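Local coordinates for putative acetyltransferase (Clostridium difficile, PDB 3DSB), which probably transfers acyl groups as a GNAT-type acetyltransferase and binds trimethyl glycine between its two subunits, at residues E30-E35 against Y125-N130. Sequence-based numbering, arbitrary orientation.
Sequences ETEGKE and YVEKEN. With BET (trimethyl glycine), chain F.
Glu32 OE1 receives Lys34 NZ at 2.8 Å in a salt bridge, nearly along its own C-O axis, while Glu127 OE2 of the other segment rests against the CB-CG part of the Glu32 chain, 3.4 Å from CG. The acidic chains cross at a slant, with the carboxylate planes turned 51° apart. Glu127 OE2 also lies 3.8 Å from Glu32 OE1, a like-charge approach that Lys34 probably makes tolerable. Both glutamates set CG anti to the carbonyl carbon and continue extended, Glu127 across to segment 30-35 and Glu32 toward trimethyl glycine. A water spans the gap, donating a hydrogen bond to Thr31 O (3.3 Å) and accepting one from Asn130 ND2 (3.2 Å); Asn130 OD1 accepts Asn132 N, and weakly Ala133 N, where helix 133-138 begins. The Glu32-Lys34 pair borders the trimethylammonium group, Lys34 NZ being 3.4 Å from methyl C2. Methyl C3 sits near the Tyr125 ring plane, 3.0 Å from OH, which is hydrogen-bonded to Glu75 of the second subunit. Here the end of helix 17-32 faces edge strand 119-127 of a GNAT sheet, which an antiparallel partner-chain strand extends, and the trimethyl glycine site, completed by Ser77 of that chain, lies at the subunit interface.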
ATOM      1  N   GLU A  30      -2.517   9.597 -20.727  1.00 24.52           N
ATOM      2  CA  GLU A  30      -2.528   8.522 -21.736  1.00 25.17           C
ATOM      3  C   GLU A  30      -3.216   7.224 -21.281  1.00 26.43           C
ATOM      4  O   GLU A  30      -3.857   6.557 -22.129  1.00 28.20           O
ATOM      5  CB  GLU A  30      -1.069   8.233 -22.212  1.00 24.51           C
ATOM      6  CG  GLU A  30      -0.286   9.441 -22.808  1.00 25.17           C
ATOM      7  CD  GLU A  30       1.251   9.141 -23.022  1.00 24.68           C
ATOM      8  OE1 GLU A  30       2.080  10.092 -23.158  1.00 23.63           O
ATOM      9  OE2 GLU A  30       1.586   7.932 -23.061  1.00 24.59           O
ATOM     10  N   THR A  31      -3.126   6.863 -19.991  1.00 27.99           N
ATOM     11  CA  THR A  31      -3.575   5.548 -19.447  1.00 28.42           C
ATOM     12  C   THR A  31      -4.835   5.473 -18.548  1.00 28.82           C
ATOM     13  O   THR A  31      -5.391   4.367 -18.325  1.00 29.54           O
ATOM     14  CB  THR A  31      -2.464   4.785 -18.664  1.00 28.97           C
ATOM     15  OG1 THR A  31      -2.259   5.376 -17.370  1.00 30.00           O
ATOM     16  CG2 THR A  31      -1.176   4.724 -19.446  1.00 29.49           C
ATOM     17  N   GLU A  32      -5.250   6.616 -18.003  1.00 28.04           N
ATOM     18  CA  GLU A  32      -6.427   6.707 -17.129  1.00 28.30           C
ATOM     19  C   GLU A  32      -7.341   7.840 -17.601  1.00 27.82           C
ATOM     20  O   GLU A  32      -8.352   8.158 -16.960  1.00 28.06           O
ATOM     21  CB  GLU A  32      -6.015   6.932 -15.667  1.00 27.52           C
ATOM     22  CG  GLU A  32      -5.422   5.700 -15.013  1.00 29.07           C
ATOM     23  CD  GLU A  32      -5.072   5.880 -13.562  1.00 29.27           C
ATOM     24  OE1 GLU A  32      -5.765   6.631 -12.836  1.00 31.46           O
ATOM     25  OE2 GLU A  32      -4.098   5.225 -13.122  1.00 34.40           O
ATOM     26  N   GLY A  33      -7.004   8.455 -18.723  1.00 26.84           N
ATOM     27  CA  GLY A  33      -7.782   9.600 -19.185  1.00 27.86           C
ATOM     28  C   GLY A  33      -7.895  10.779 -18.213  1.00 28.69           C
ATOM     29  O   GLY A  33      -8.905  11.482 -18.236  1.00 29.38           O
ATOM     30  N   LYS A  34      -6.851  11.031 -17.403  1.00 29.12           N
ATOM     31  CA  LYS A  34      -6.822  12.144 -16.392  1.00 29.13           C
ATOM     32  C   LYS A  34      -5.981  13.384 -16.774  1.00 28.63           C
ATOM     33  O   LYS A  34      -4.934  13.284 -17.446  1.00 27.41           O
ATOM     34  CB  LYS A  34      -6.249  11.638 -15.066  1.00 30.37           C
ATOM     35  CG  LYS A  34      -7.226  11.163 -14.056  1.00 32.53           C
ATOM     36  CD  LYS A  34      -6.510  10.416 -12.932  1.00 35.30           C
ATOM     37  CE  LYS A  34      -7.488   9.565 -12.145  1.00 37.90           C
ATOM     38  NZ  LYS A  34      -6.769   8.667 -11.196  1.00 39.45           N
ATOM     39  N   GLU A  35      -6.374  14.551 -16.285  1.00 27.56           N
ATOM     40  CA  GLU A  35      -5.558  15.744 -16.461  1.00 26.35           C
ATOM     41  C   GLU A  35      -5.113  16.258 -15.089  1.00 24.60           C
ATOM     42  O   GLU A  35      -5.825  17.033 -14.432  1.00 25.18           O
ATOM     43  CB  GLU A  35      -6.354  16.804 -17.188  1.00 28.07           C
ATOM     44  CG  GLU A  35      -5.507  17.880 -17.839  1.00 31.47           C
ATOM     45  CD  GLU A  35      -6.146  18.389 -19.131  1.00 36.08           C
ATOM     46  OE1 GLU A  35      -6.063  19.612 -19.404  1.00 40.95           O
ATOM     47  OE2 GLU A  35      -6.757  17.571 -19.864  1.00 40.58           O
ATOM     48  N   TYR A 125      -2.065  -2.509  -8.421  1.00 11.07           N
ATOM     49  CA  TYR A 125      -3.525  -2.512  -8.762  1.00 12.33           C
ATOM     50  C   TYR A 125      -3.714  -1.714 -10.046  1.00 13.01           C
ATOM     51  O   TYR A 125      -2.978  -0.745 -10.305  1.00 14.10           O
ATOM     52  CB  TYR A 125      -4.442  -2.027  -7.588  1.00 14.59           C
ATOM     53  CG  TYR A 125      -4.138  -0.605  -7.099  1.00 15.21           C
ATOM     54  CD1 TYR A 125      -4.746   0.504  -7.719  1.00 18.31           C
ATOM     55  CD2 TYR A 125      -3.203  -0.362  -6.079  1.00 15.65           C
ATOM     56  CE1 TYR A 125      -4.442   1.827  -7.338  1.00 21.02           C
ATOM     57  CE2 TYR A 125      -2.937   0.955  -5.650  1.00 18.98           C
ATOM     58  CZ  TYR A 125      -3.532   2.042  -6.311  1.00 20.79           C
ATOM     59  OH  TYR A 125      -3.255   3.378  -5.978  1.00 23.85           O
ATOM     60  N   VAL A 126      -4.703  -2.121 -10.839  1.00 12.51           N
ATOM     61  CA  VAL A 126      -4.982  -1.485 -12.118  1.00 13.18           C
ATOM     62  C   VAL A 126      -6.478  -1.443 -12.393  1.00 13.07           C
ATOM     63  O   VAL A 126      -7.219  -2.331 -11.965  1.00 13.88           O
ATOM     64  CB  VAL A 126      -4.214  -2.231 -13.252  1.00 14.03           C
ATOM     65  CG1 VAL A 126      -4.656  -3.709 -13.397  1.00 15.66           C
ATOM     66  CG2 VAL A 126      -4.306  -1.480 -14.592  1.00 15.86           C
ATOM     67  N   GLU A 127      -6.925  -0.409 -13.088  1.00 14.61           N
ATOM     68  CA  GLU A 127      -8.343  -0.329 -13.444  1.00 16.69           C
ATOM     69  C   GLU A 127      -8.801  -1.575 -14.170  1.00 16.39           C
ATOM     70  O   GLU A 127      -8.089  -2.083 -15.051  1.00 16.06           O
ATOM     71  CB  GLU A 127      -8.594   0.867 -14.380  1.00 18.02           C
ATOM     72  CG  GLU A 127      -8.466   2.197 -13.773  1.00 21.06           C
ATOM     73  CD  GLU A 127      -8.662   3.342 -14.797  1.00 23.02           C
ATOM     74  OE1 GLU A 127      -8.882   3.061 -15.989  1.00 29.38           O
ATOM     75  OE2 GLU A 127      -8.559   4.512 -14.387  1.00 29.80           O
ATOM     76  N   LYS A 128     -10.022  -2.023 -13.874  1.00 16.84           N
ATOM     77  CA  LYS A 128     -10.569  -3.216 -14.550  1.00 17.40           C
ATOM     78  C   LYS A 128     -10.755  -2.966 -16.057  1.00 19.14           C
ATOM     79  O   LYS A 128     -10.743  -3.906 -16.842  1.00 20.69           O
ATOM     80  CB  LYS A 128     -11.920  -3.648 -13.948  1.00 16.85           C
ATOM     81  CG  LYS A 128     -11.802  -4.136 -12.520  1.00 18.59           C
ATOM     82  CD  LYS A 128     -13.145  -4.600 -11.980  1.00 20.90           C
ATOM     83  CE  LYS A 128     -12.984  -5.129 -10.549  1.00 22.91           C
ATOM     84  NZ  LYS A 128     -14.305  -5.348  -9.883  1.00 28.69           N
ATOM     85  N   GLU A 129     -10.926  -1.698 -16.416  1.00 19.84           N
ATOM     86  CA  GLU A 129     -11.152  -1.315 -17.819  1.00 21.88           C
ATOM     87  C   GLU A 129      -9.930  -1.371 -18.701  1.00 22.51           C
ATOM     88  O   GLU A 129     -10.036  -1.249 -19.932  1.00 23.65           O
ATOM     89  CB  GLU A 129     -11.762   0.089 -17.913  1.00 23.04           C
ATOM     90  CG  GLU A 129     -13.156   0.158 -17.384  1.00 25.85           C
ATOM     91  CD  GLU A 129     -13.211   0.382 -15.889  1.00 28.49           C
ATOM     92  OE1 GLU A 129     -12.126   0.529 -15.253  1.00 26.19           O
ATOM     93  OE2 GLU A 129     -14.352   0.402 -15.357  1.00 31.19           O
ATOM     94  N   ASN A 130      -8.758  -1.516 -18.102  1.00 21.19           N
ATOM     95  CA  ASN A 130      -7.553  -1.526 -18.884  1.00 22.69           C
ATOM     96  C   ASN A 130      -7.459  -2.868 -19.557  1.00 24.35           C
ATOM     97  O   ASN A 130      -7.063  -3.845 -18.936  1.00 25.50           O
ATOM     98  CB  ASN A 130      -6.359  -1.257 -17.980  1.00 20.44           C
ATOM     99  CG  ASN A 130      -5.074  -1.110 -18.751  1.00 22.21           C
ATOM    100  OD1 ASN A 130      -4.814  -1.844 -19.719  1.00 24.11           O
ATOM    101  ND2 ASN A 130      -4.238  -0.184 -18.300  1.00 22.74           N
TER
HETATM  102  N   BET F   2      -5.577   6.583  -7.497  0.90 23.89           N
HETATM  103  CA  BET F   2      -4.640   7.407  -6.689  0.90 24.03           C
HETATM  104  C   BET F   2      -3.428   8.012  -7.352  0.90 23.31           C
HETATM  105  O   BET F   2      -2.209   7.989  -6.849  0.90 22.16           O
HETATM  106  OXT BET F   2      -3.796   8.676  -8.329  0.90 25.68           O
HETATM  107  C1  BET F   2      -6.986   6.916  -7.238  0.90 24.35           C
HETATM  108  C2  BET F   2      -5.320   6.631  -8.944  0.90 24.16           C
HETATM  109  C3  BET F   2      -5.375   5.240  -6.974  0.90 22.08           C
HETATM  110  O   HOH W   1      -4.774   2.043 -16.134  1.00 29.37           O